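Long-range contacts in TetR family transcription regulator (Marinobacter aquaeolei, PDB 3PAS), which probably binds DNA through an N-terminal helix-turn-helix domain and regulates transcription, as other TetR-family proteins do: residues I11-A16 against A38-A43; A58-V63 against R104-F109; D69-S74 against H90-I95; T153-P158 against M184-V189. All coordinates share one frame; numbering follows the deposited sequence. Where two conformers were deposited one is given.

Interaction 1: residues I11-A16 against A38-A43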
# COMPACT_ATOMS: atom_id res chain seq x y z
N ILE B 11 -17.61 -24.11 -3.06
CA ILE B 11 -17.78 -22.70 -2.69
C ILE B 11 -17.74 -22.49 -1.18
O ILE B 11 -17.17 -21.50 -0.68
CB ILE B 11 -19.11 -22.12 -3.28
CG1 ILE B 11 -19.03 -22.05 -4.80
CG2 ILE B 11 -19.41 -20.69 -2.73
CD1 ILE B 11 -18.10 -21.00 -5.29
N ALA B 12 -18.33 -23.42 -0.43
CA ALA B 12 -18.34 -23.32 1.01
C ALA B 12 -16.91 -23.35 1.52
O ALA B 12 -16.54 -22.52 2.38
CB ALA B 12 -19.21 -24.41 1.67
N PHE B 13 -16.10 -24.26 0.97
CA PHE B 13 -14.69 -24.34 1.38
C PHE B 13 -13.83 -23.18 0.92
O PHE B 13 -12.98 -22.71 1.69
CB PHE B 13 -14.05 -25.66 0.95
CG PHE B 13 -14.63 -26.88 1.62
CD1 PHE B 13 -14.56 -27.05 3.00
CD2 PHE B 13 -15.25 -27.86 0.87
CE1 PHE B 13 -15.09 -28.16 3.62
CE2 PHE B 13 -15.77 -28.99 1.48
CZ PHE B 13 -15.69 -29.14 2.87
N LEU B 14 -14.03 -22.72 -0.32
CA LEU B 14 -13.29 -21.64 -0.87
C LEU B 14 -13.59 -20.34 -0.08
O LEU B 14 -12.68 -19.64 0.31
CB LEU B 14 -13.61 -21.47 -2.36
CG LEU B 14 -13.18 -22.63 -3.24
CD1 LEU B 14 -13.96 -22.66 -4.55
CD2 LEU B 14 -11.65 -22.60 -3.42
N GLU B 15 -14.87 -20.08 0.19
CA GLU B 15 -15.27 -18.92 0.98
C GLU B 15 -14.76 -18.99 2.43
O GLU B 15 -14.30 -18.01 2.98
CB GLU B 15 -16.81 -18.79 0.93
CG GLU B 15 -17.34 -18.22 -0.38
CD GLU B 15 -16.98 -16.73 -0.59
OE1 GLU B 15 -16.63 -16.00 0.39
OE2 GLU B 15 -17.04 -16.26 -1.74
N ALA B 16 -14.80 -20.17 3.04
CA ALA B 16 -14.29 -20.34 4.41
C ALA B 16 -12.78 -20.06 4.44
O ALA B 16 -12.26 -19.50 5.42
CB ALA B 16 -14.60 -21.75 4.92
N ALA B 38 -16.62 -23.72 7.34
CA ALA B 38 -17.53 -24.11 6.31
C ALA B 38 -18.74 -24.94 6.80
O ALA B 38 -19.57 -25.26 6.00
CB ALA B 38 -16.77 -24.91 5.20
N GLY B 39 -18.75 -25.40 8.04
CA GLY B 39 -19.83 -26.29 8.53
C GLY B 39 -19.74 -27.73 8.07
O GLY B 39 -20.76 -28.46 8.04
N LEU B 40 -18.53 -28.18 7.74
CA LEU B 40 -18.31 -29.50 7.15
C LEU B 40 -17.11 -30.20 7.75
O LEU B 40 -16.34 -29.61 8.47
CB LEU B 40 -18.14 -29.34 5.63
CG LEU B 40 -19.34 -28.73 4.90
CD1 LEU B 40 -18.93 -28.29 3.48
CD2 LEU B 40 -20.54 -29.73 4.88
N SER B 41 -16.98 -31.50 7.52
CA SER B 41 -15.91 -32.25 8.11
C SER B 41 -14.64 -32.12 7.29
O SER B 41 -14.71 -31.82 6.12
CB SER B 41 -16.28 -33.72 8.18
OG SER B 41 -16.36 -34.30 6.89
N PRO B 42 -13.47 -32.32 7.91
CA PRO B 42 -12.24 -32.39 7.11
C PRO B 42 -12.30 -33.52 6.07
O PRO B 42 -11.79 -33.35 4.97
CB PRO B 42 -11.16 -32.67 8.15
CG PRO B 42 -11.71 -32.14 9.43
CD PRO B 42 -13.21 -32.27 9.35
N ALA B 43 -12.94 -34.66 6.39
CA ALA B 43 -13.09 -35.77 5.42
C ALA B 43 -13.79 -35.26 4.17
O ALA B 43 -13.36 -35.54 3.07
CB ALA B 43 -13.88 -37.04 6.06
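The one flat group that carries this contact, the ring of Phe13, is approached obliquely by Ala38 CB, Leu40 CD1 and the carbonyl oxygen of Ser41. The two larger side chains meet at about a right angle, and the far end of the ring does most of the touching: Phe13 CZ lies 3.4 Å from Leu40 CD1, while nearer the ring's root Phe13 CD1 meets the methyl of Ala38 at 3.8 Å. Phe13 CG lies beside the backbone N (chi1 -66°), and this torsion swings the ring across from helix 5-24 to the turn. Ala16 CB packs on Ala38 CB at 3.8 Å, and Ala12 CB stands 4.3 Å from both Ala38 CB and Leu40 CD1. The backbones come closest here, with Ala16 CA and Ala38 CA 5.3 Å apart.

Ala38 to Ser41 form the turn of the predicted helix-turn-helix, and Pro42 and Ala43 begin its second helix. Gly39 closes helix 31-37 in a Schellman motif with positive phi, and Ser41 is the N-cap of helix 42-48, its hydroxyl hydrogen-bonded to Thr44. Phe13 also touches Thr44, Leu45 and Tyr48 of that second helix. With an alanine in place of this phenylalanine, Leu40 CD1 would probably lose the ring it rests on and a gap would open between helix 5-24 and the turn. As a worked example of how a probable DNA-binding domain holds its turn, the side-chain contact is apolar: one ring and a few methyls set the first helix against the motif.

Interaction 2: residues A58-V63 against R104-F109. With ACT (acetate ion), chain M.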
# COMPACT_ATOMS: atom_id res chain seq x y z
N ALA B 58 -6.47 -23.01 -5.05
CA ALA B 58 -7.82 -22.98 -5.62
C ALA B 58 -8.58 -21.72 -5.15
O ALA B 58 -9.38 -21.13 -5.89
CB ALA B 58 -8.62 -24.29 -5.26
N THR B 59 -8.38 -21.35 -3.90
CA THR B 59 -9.01 -20.18 -3.31
C THR B 59 -8.46 -18.93 -3.99
O THR B 59 -9.20 -17.99 -4.27
CB THR B 59 -8.83 -20.11 -1.74
OG1 THR B 59 -9.45 -21.27 -1.13
CG2 THR B 59 -9.56 -18.87 -1.15
N PHE B 60 -7.15 -18.90 -4.22
CA PHE B 60 -6.55 -17.75 -4.90
C PHE B 60 -7.18 -17.60 -6.30
O PHE B 60 -7.57 -16.49 -6.71
CB PHE B 60 -5.05 -17.87 -4.97
CG PHE B 60 -4.40 -16.70 -5.65
CD1 PHE B 60 -4.35 -15.51 -5.02
CD2 PHE B 60 -3.95 -16.79 -6.94
CE1 PHE B 60 -3.77 -14.39 -5.64
CE2 PHE B 60 -3.35 -15.70 -7.55
CZ PHE B 60 -3.28 -14.52 -6.92
N TYR B 61 -7.32 -18.70 -7.02
CA TYR B 61 -7.95 -18.65 -8.34
C TYR B 61 -9.42 -18.31 -8.33
O TYR B 61 -9.91 -17.62 -9.24
CB TYR B 61 -7.74 -19.97 -9.10
CG TYR B 61 -6.33 -20.20 -9.52
CD1 TYR B 61 -5.55 -19.16 -10.02
CD2 TYR B 61 -5.79 -21.48 -9.54
CE1 TYR B 61 -4.25 -19.37 -10.44
CE2 TYR B 61 -4.48 -21.70 -9.98
CZ TYR B 61 -3.73 -20.64 -10.44
OH TYR B 61 -2.44 -20.83 -10.88
N TYR B 62 -10.13 -18.79 -7.33
CA TYR B 62 -11.51 -18.43 -7.13
C TYR B 62 -11.65 -16.90 -6.89
O TYR B 62 -12.51 -16.22 -7.50
CB TYR B 62 -12.05 -19.20 -5.93
CG TYR B 62 -13.37 -18.73 -5.39
CD1 TYR B 62 -14.55 -19.07 -6.02
CD2 TYR B 62 -13.46 -17.99 -4.21
CE1 TYR B 62 -15.77 -18.68 -5.51
CE2 TYR B 62 -14.67 -17.61 -3.71
CZ TYR B 62 -15.84 -17.97 -4.38
OH TYR B 62 -17.10 -17.58 -3.91
N VAL B 63 -10.82 -16.36 -6.01
CA VAL B 63 -10.87 -14.94 -5.68
C VAL B 63 -10.49 -14.10 -6.94
O VAL B 63 -11.23 -13.21 -7.38
CB VAL B 63 -9.94 -14.65 -4.47
CG1 VAL B 63 -9.71 -13.17 -4.32
CG2 VAL B 63 -10.52 -15.29 -3.14
N ARG B 104 -8.31 -8.78 0.45
CA ARG B 104 -7.32 -9.15 1.49
C ARG B 104 -6.69 -10.52 1.21
O ARG B 104 -5.46 -10.68 1.32
CB ARG B 104 -7.97 -9.11 2.85
CG ARG B 104 -7.05 -9.38 3.99
CD ARG B 104 -7.53 -8.61 5.22
NE ARG B 104 -6.37 -8.02 5.86
CZ ARG B 104 -5.66 -7.01 5.36
NH1 ARG B 104 -5.98 -6.45 4.19
NH2 ARG B 104 -4.61 -6.56 6.03
N TYR B 105 -7.52 -11.49 0.83
CA TYR B 105 -7.01 -12.82 0.43
C TYR B 105 -6.01 -12.68 -0.74
O TYR B 105 -4.90 -13.20 -0.69
CB TYR B 105 -8.12 -13.84 0.10
CG TYR B 105 -7.52 -15.22 -0.05
CD1 TYR B 105 -7.35 -16.02 1.06
CD2 TYR B 105 -6.97 -15.64 -1.25
CE1 TYR B 105 -6.76 -17.30 0.95
CE2 TYR B 105 -6.36 -16.89 -1.38
CZ TYR B 105 -6.26 -17.71 -0.25
OH TYR B 105 -5.67 -18.95 -0.32
N HIS B 106 -6.40 -11.96 -1.79
CA HIS B 106 -5.50 -11.72 -2.91
C HIS B 106 -4.12 -11.10 -2.48
O HIS B 106 -3.05 -11.59 -2.85
CB HIS B 106 -6.18 -10.81 -3.96
CG HIS B 106 -5.32 -10.56 -5.15
ND1 HIS B 106 -4.38 -9.54 -5.18
CD2 HIS B 106 -5.18 -11.25 -6.31
CE1 HIS B 106 -3.71 -9.61 -6.32
NE2 HIS B 106 -4.19 -10.62 -7.03
N GLU B 107 -4.19 -10.05 -1.68
CA GLU B 107 -3.02 -9.36 -1.12
C GLU B 107 -2.18 -10.30 -0.22
O GLU B 107 -0.97 -10.39 -0.37
CB GLU B 107 -3.50 -8.15 -0.31
CG GLU B 107 -2.40 -7.25 0.35
CD GLU B 107 -1.65 -6.39 -0.65
OE1 GLU B 107 -1.95 -6.47 -1.87
OE2 GLU B 107 -0.72 -5.65 -0.22
N THR B 108 -2.82 -10.99 0.71
CA THR B 108 -2.09 -11.90 1.58
C THR B 108 -1.37 -12.97 0.75
O THR B 108 -0.18 -13.24 0.98
CB THR B 108 -3.00 -12.63 2.61
OG1 THR B 108 -3.64 -11.66 3.43
CG2 THR B 108 -2.14 -13.53 3.53
N PHE B 109 -2.07 -13.57 -0.22
CA PHE B 109 -1.50 -14.62 -1.05
C PHE B 109 -0.37 -14.12 -1.92
O PHE B 109 0.72 -14.75 -1.96
CB PHE B 109 -2.55 -15.27 -1.95
CG PHE B 109 -2.11 -16.55 -2.63
CD1 PHE B 109 -1.36 -16.53 -3.79
CD2 PHE B 109 -2.50 -17.79 -2.13
CE1 PHE B 109 -0.95 -17.70 -4.42
CE2 PHE B 109 -2.09 -18.98 -2.76
CZ PHE B 109 -1.31 -18.93 -3.91
C ACT M . -8.99 -4.12 2.28
O ACT M . -9.28 -3.30 3.18
OXT ACT M . -8.54 -5.21 2.68
CH3 ACT M . -9.15 -3.81 0.82
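Helices 52-76 and 100-110 run roughly antiparallel here, their local axes inclined at 131° and 9.6 Å apart, with Phe60 and His106 facing each other at the closest backbone approach. What fills that gap illustrates how aromatic rings can pack a wide helix crossing. Phe60 and Phe109 form an offset stack, centroids 4.3 Å apart and planes at 18°. The slide between them brings Phe60 CB over the centre of Phe109, a CH-pi contact of 3.7 Å from CB to the ring centroid almost along the ring normal. Phe60 reaches this place because CG stands opposite the backbone N (chi1 -179°), carrying the ring out toward the other helix. His106 completes the aromatic cluster, but its ring is slid so far from that of Phe60 that they barely overlap; the touch is made by Phe60 CE1 and His106 CD2, 3.5 Å apart.

Tyr105 takes the other flank. Thr59 CG2 sits over one face of its ring, 3.7 Å from the centroid, while Phe60 CB comes to the ring's edge, 3.9 Å from Tyr105 CE2. Thr59 OG1 bonds to Leu55 O and Tyr105 OH to Leu56 O, so the tyrosine spans the interface to hold the backbone of the opposing helix.

The contact thus joins the long helix 52-76 to the C-terminal region, a junction through which TetR-family proteins generally couple their two parts. Helix 5-24 of the probable DNA-binding part packs on Thr59 and Val63 through Leu14, Thr17 and Val18, and helix 117-126 brings Ile119 against both Phe60 and Phe109.

Interaction 3: residues D69-S74 against H90-I95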
# COMPACT_ATOMS: atom_id res chain seq x y z
N ASP B 69 -12.98 -11.54 -13.80
CA ASP B 69 -14.13 -11.67 -14.70
C ASP B 69 -15.12 -10.49 -14.62
O ASP B 69 -15.62 -10.05 -15.66
CB ASP B 69 -14.86 -12.98 -14.48
CG ASP B 69 -13.99 -14.18 -14.80
OD1 ASP B 69 -12.92 -14.02 -15.42
OD2 ASP B 69 -14.36 -15.30 -14.37
N ALA B 70 -15.42 -10.01 -13.41
CA ALA B 70 -16.26 -8.85 -13.21
C ALA B 70 -15.63 -7.62 -13.83
O ALA B 70 -16.31 -6.84 -14.47
CB ALA B 70 -16.52 -8.59 -11.70
N ALA B 71 -14.33 -7.45 -13.63
CA ALA B 71 -13.60 -6.32 -14.21
C ALA B 71 -13.62 -6.37 -15.74
O ALA B 71 -13.84 -5.34 -16.36
CB ALA B 71 -12.13 -6.22 -13.69
N LEU B 72 -13.37 -7.55 -16.34
CA LEU B 72 -13.36 -7.73 -17.80
C LEU B 72 -14.73 -7.46 -18.42
O LEU B 72 -14.82 -6.88 -19.52
CB LEU B 72 -12.95 -9.15 -18.18
CG LEU B 72 -11.51 -9.61 -17.99
CD1 LEU B 72 -11.37 -11.12 -18.38
CD2 LEU B 72 -10.58 -8.74 -18.77
N ASP B 73 -15.77 -7.89 -17.71
CA ASP B 73 -17.12 -7.71 -18.15
C ASP B 73 -17.42 -6.21 -18.22
O ASP B 73 -17.97 -5.70 -19.20
CB ASP B 73 -18.06 -8.40 -17.19
CG ASP B 73 -19.52 -8.15 -17.53
OD1 ASP B 73 -19.95 -8.70 -18.54
OD2 ASP B 73 -20.22 -7.40 -16.82
N SER B 74 -17.06 -5.49 -17.15
CA SER B 74 -17.32 -4.06 -17.11
C SER B 74 -16.47 -3.33 -18.13
O SER B 74 -16.96 -2.45 -18.83
CB SER B 74 -17.08 -3.47 -15.73
OG SER B 74 -18.06 -3.91 -14.83
N HIS B 90 -15.04 1.48 -11.18
CA HIS B 90 -16.25 1.50 -10.37
C HIS B 90 -16.62 0.09 -9.92
O HIS B 90 -17.00 -0.09 -8.77
CB HIS B 90 -17.45 2.17 -11.08
CG HIS B 90 -17.47 3.67 -11.00
ND1 HIS B 90 -18.18 4.36 -10.03
CD2 HIS B 90 -16.88 4.60 -11.78
CE1 HIS B 90 -18.02 5.66 -10.23
NE2 HIS B 90 -17.22 5.83 -11.28
N THR B 91 -16.54 -0.91 -10.80
CA THR B 91 -16.92 -2.29 -10.41
C THR B 91 -15.95 -2.87 -9.32
O THR B 91 -16.39 -3.41 -8.31
CB THR B 91 -16.94 -3.21 -11.64
OG1 THR B 91 -17.96 -2.71 -12.51
CG2 THR B 91 -17.23 -4.63 -11.21
N LEU B 92 -14.67 -2.63 -9.51
CA LEU B 92 -13.65 -3.09 -8.54
C LEU B 92 -13.79 -2.39 -7.17
O LEU B 92 -13.67 -3.01 -6.12
CB LEU B 92 -12.27 -2.86 -9.07
CG LEU B 92 -11.70 -3.81 -10.14
CD1 LEU B 92 -10.42 -3.23 -10.76
CD2 LEU B 92 -11.50 -5.21 -9.67
N PHE B 93 -14.08 -1.11 -7.21
CA PHE B 93 -14.22 -0.35 -5.98
C PHE B 93 -15.44 -0.90 -5.22
O PHE B 93 -15.36 -1.10 -4.01
CB PHE B 93 -14.35 1.13 -6.31
CG PHE B 93 -13.92 2.04 -5.18
CD1 PHE B 93 -14.64 2.07 -4.01
CD2 PHE B 93 -12.86 2.92 -5.33
CE1 PHE B 93 -14.28 2.91 -2.99
CE2 PHE B 93 -12.48 3.72 -4.31
CZ PHE B 93 -13.21 3.75 -3.14
N ARG B 94 -16.54 -1.19 -5.94
CA ARG B 94 -17.73 -1.73 -5.31
C ARG B 94 -17.50 -3.12 -4.75
O ARG B 94 -18.01 -3.44 -3.69
CB ARG B 94 -18.89 -1.77 -6.30
CG ARG B 94 -19.41 -0.41 -6.62
CD ARG B 94 -20.52 -0.43 -7.69
NE ARG B 94 -21.22 0.86 -7.68
CZ ARG B 94 -22.53 1.04 -7.54
NH1 ARG B 94 -23.39 0.02 -7.43
NH2 ARG B 94 -22.99 2.28 -7.52
N ILE B 95 -16.76 -3.95 -5.47
CA ILE B 95 -16.40 -5.27 -4.97
C ILE B 95 -15.60 -5.17 -3.68
O ILE B 95 -15.89 -5.90 -2.72
CB ILE B 95 -15.63 -6.13 -6.02
CG1 ILE B 95 -16.53 -6.42 -7.23
CG2 ILE B 95 -15.05 -7.41 -5.35
CD1 ILE B 95 -15.74 -6.95 -8.49
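Ser74 and Thr91 face each other across a nearly antiparallel helix pair, where the long helix 52-76 packs on helix 81-98 of the C-terminal region, which in TetR-family proteins usually binds ligands and forms the dimer. The local axes of the two helices lie 9.3 Å apart at an angle of 150°, and small residues let them come together: Ala71 and Thr91 are the nearest pair by CA, at 6.5 Å.

The tighter part is a band of small contacts. Ala70 CB meets the tip of Ile95, CD1, at 3.7 Å and has Thr91 CG2 beside it at 4.1 Å. The methyl of Thr91 lies opposite its backbone N, a torsion that turns CG2 toward Ala70 and leaves OG1 directed at Ser74.

The fit is slacker where Ala71 CB and Leu92 CD2 stand 4.2 Å apart. Leu92 also packs on Ile159 of helix 148-167, so it is shared between two interfaces. Elsewhere on the same segments the chemistry turns to charge: Asp69 is paired with Arg126, Asp73 with Arg77 and Arg94 with Asp175, while His90 bonds to Glu179. These polar pairs take no part in the contact, which is modest, most of its touching residues being only partly buried. It exemplifies a surface helix pair in which small side chains make up most of the contact. A polar link is tentative, since Ser74 has two conformers: in one of them Thr91 OG1, which also bonds to Arg87 O in its own helix, lies 2.6 Å from Ser74 OG.

Interaction 4: residues T153-P158 against M184-V189. With PGO (S-1,2-propanediol), chain N.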
# COMPACT_ATOMS: atom_id res chain seq x y z
N THR B 153 0.63 0.89 -10.02
CA THR B 153 0.71 1.81 -8.88
C THR B 153 -0.32 2.92 -8.89
O THR B 153 -0.88 3.24 -7.81
CB THR B 153 2.16 2.42 -8.79
OG1 THR B 153 3.07 1.32 -8.60
CG2 THR B 153 2.31 3.43 -7.63
N PHE B 154 -0.60 3.48 -10.07
CA PHE B 154 -1.47 4.62 -10.18
C PHE B 154 -2.90 4.32 -10.65
O PHE B 154 -3.76 5.17 -10.49
CB PHE B 154 -0.87 5.72 -11.08
CG PHE B 154 0.30 6.42 -10.43
CD1 PHE B 154 0.09 7.39 -9.50
CD2 PHE B 154 1.62 6.00 -10.67
CE1 PHE B 154 1.15 8.02 -8.84
CE2 PHE B 154 2.71 6.60 -9.99
CZ PHE B 154 2.48 7.63 -9.08
N MSE B 155 -3.13 3.16 -11.25
CA MSE B 155 -4.47 2.80 -11.79
C MSE B 155 -5.17 1.64 -11.04
O MSE B 155 -6.39 1.59 -11.02
CB MSE B 155 -4.41 2.51 -13.28
CG MSE B 155 -5.75 2.16 -14.01
SE MSE B 155 -7.24 3.35 -13.76
CE MSE B 155 -6.59 4.80 -14.95
N PHE B 156 -4.44 0.72 -10.42
CA PHE B 156 -5.10 -0.39 -9.70
C PHE B 156 -4.93 -0.35 -8.20
O PHE B 156 -5.90 -0.45 -7.42
CB PHE B 156 -4.62 -1.70 -10.32
CG PHE B 156 -4.95 -1.79 -11.77
CD1 PHE B 156 -6.22 -2.16 -12.18
CD2 PHE B 156 -4.02 -1.40 -12.73
CE1 PHE B 156 -6.53 -2.20 -13.52
CE2 PHE B 156 -4.34 -1.46 -14.08
CZ PHE B 156 -5.60 -1.86 -14.47
N ARG B 157 -3.71 -0.10 -7.76
CA ARG B 157 -3.45 -0.08 -6.34
C ARG B 157 -4.25 0.96 -5.59
O ARG B 157 -4.62 0.72 -4.47
CB ARG B 157 -1.96 0.18 -6.08
CG ARG B 157 -1.53 0.07 -4.65
CD ARG B 157 -1.68 -1.37 -4.24
NE ARG B 157 -1.12 -1.63 -2.93
CZ ARG B 157 -1.20 -2.80 -2.32
NH1 ARG B 157 -1.84 -3.82 -2.90
NH2 ARG B 157 -0.66 -2.93 -1.13
N PRO B 158 -4.55 2.11 -6.22
CA PRO B 158 -5.30 3.06 -5.37
C PRO B 158 -6.71 2.60 -4.97
O PRO B 158 -7.24 3.11 -3.97
CB PRO B 158 -5.35 4.35 -6.22
CG PRO B 158 -4.14 4.23 -7.11
CD PRO B 158 -4.03 2.74 -7.43
N MSE B 184 -8.53 11.14 -11.16
CA MSE B 184 -7.15 11.34 -10.72
C MSE B 184 -6.24 10.23 -11.23
O MSE B 184 -5.11 10.51 -11.70
CB MSE B 184 -7.08 11.50 -9.20
CG MSE B 184 -7.78 12.78 -8.76
SE MSE B 184 -7.89 12.96 -6.88
CE MSE B 184 -5.97 13.53 -6.53
N ALA B 185 -6.72 8.98 -11.15
CA ALA B 185 -5.95 7.82 -11.63
C ALA B 185 -5.73 7.92 -13.12
O ALA B 185 -4.60 7.70 -13.60
CB ALA B 185 -6.63 6.48 -11.29
N TRP B 186 -6.75 8.33 -13.87
CA TRP B 186 -6.62 8.53 -15.29
C TRP B 186 -5.62 9.62 -15.61
O TRP B 186 -4.71 9.42 -16.38
CB TRP B 186 -7.98 8.86 -15.94
CG TRP B 186 -7.81 9.19 -17.41
CD1 TRP B 186 -7.81 10.42 -17.98
CD2 TRP B 186 -7.62 8.25 -18.49
NE1 TRP B 186 -7.62 10.31 -19.33
CE2 TRP B 186 -7.48 9.00 -19.66
CE3 TRP B 186 -7.48 6.86 -18.54
CZ2 TRP B 186 -7.22 8.41 -20.90
CZ3 TRP B 186 -7.22 6.27 -19.76
CH2 TRP B 186 -7.11 7.04 -20.93
N ASP B 187 -5.75 10.77 -14.97
CA ASP B 187 -4.78 11.84 -15.15
C ASP B 187 -3.34 11.36 -14.87
O ASP B 187 -2.40 11.72 -15.60
CB ASP B 187 -5.14 13.01 -14.28
CG ASP B 187 -6.27 13.89 -14.87
OD1 ASP B 187 -6.77 13.67 -15.97
OD2 ASP B 187 -6.68 14.82 -14.18
N ALA B 188 -3.17 10.54 -13.83
CA ALA B 188 -1.85 9.98 -13.53
C ALA B 188 -1.24 9.18 -14.72
O ALA B 188 -0.06 9.35 -15.05
CB ALA B 188 -1.94 9.05 -12.30
N VAL B 189 -2.05 8.31 -15.34
CA VAL B 189 -1.58 7.41 -16.39
C VAL B 189 -1.67 7.93 -17.83
O VAL B 189 -1.04 7.36 -18.74
CB VAL B 189 -2.26 6.01 -16.31
CG1 VAL B 189 -2.07 5.41 -14.89
CG2 VAL B 189 -3.74 6.06 -16.74
C1 PGO N . -6.82 12.80 -22.44
C2 PGO N . -6.50 13.79 -21.33
C3 PGO N . -5.00 13.94 -21.15
O1 PGO N . -6.64 11.45 -21.98
O2 PGO N . -7.10 13.35 -20.09
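Helices 148-167 and 175-189 pack nearly antiparallel at the dimer interface, as the last two helices commonly do in TetR-family proteins. Their local axes are 8.5 Å apart, close enough for Met155 CA and Ala185 CA to lie within 5.2 Å. The first of them widens into a pi-turn at 153-156 and then kinks where Pro158 offers no N-H.

Alanines admit the larger groups. Phe154 CB rests on Ala188 CB at 3.7 Å and on Val189 CG1. Met155, a selenomethionine, leaves its backbone with CG opposite N, then bends at chi2 and chi3 (52° and 75°), curling its methyl across to the other helix. There CE touches Val189 CG2 at 3.6 Å and comes to the edge of the Trp186 indole, 4.2 Å from CE3. On the far side of that indole, NE1 donates to both oxygens of a propanediol probably derived from the crystallisation liquor, at 3.0 Å to O1 and 3.2 Å to O2.

An alanine in place of the tryptophan would probably deprive the Met155 methyl of its indole edge and Arg82 of its cation-pi partner. Phe154 and Met184 each pack on the other's counterpart in the second subunit, and Asp187 forms a salt bridge with Lys144 of that subunit. The contact itself is apolar: Phe154 O, whose alpha-helical donor would be the hydrogen-less nitrogen of Pro158, is buried without a polar partner and meets Ala185 CB instead, at 3.3 Å.

In the fold
The four contacts show how chemistry follows place in an all-helical regulator. Interactions 2 and 4 are buried, the former filled by stacked rings and the latter by alanines and a curled selenomethionine; interaction 1 is partly buried, and interaction 3 lies at the surface, where a tentative hydroxyl pair joins the methyls. Helix 52-76 serves both interactions 2 and 3. It also meets interaction 1 directly, through Glu15 and Tyr62, linking the probable DNA-binding end to the body of the chain. A salt bridge between Glu107 and Arg157 joins interactions 2 and 4. Interactions 1 and 4 lie on opposite sides of the chain's centre, and among the four only interaction 4 adjoins the second subunit.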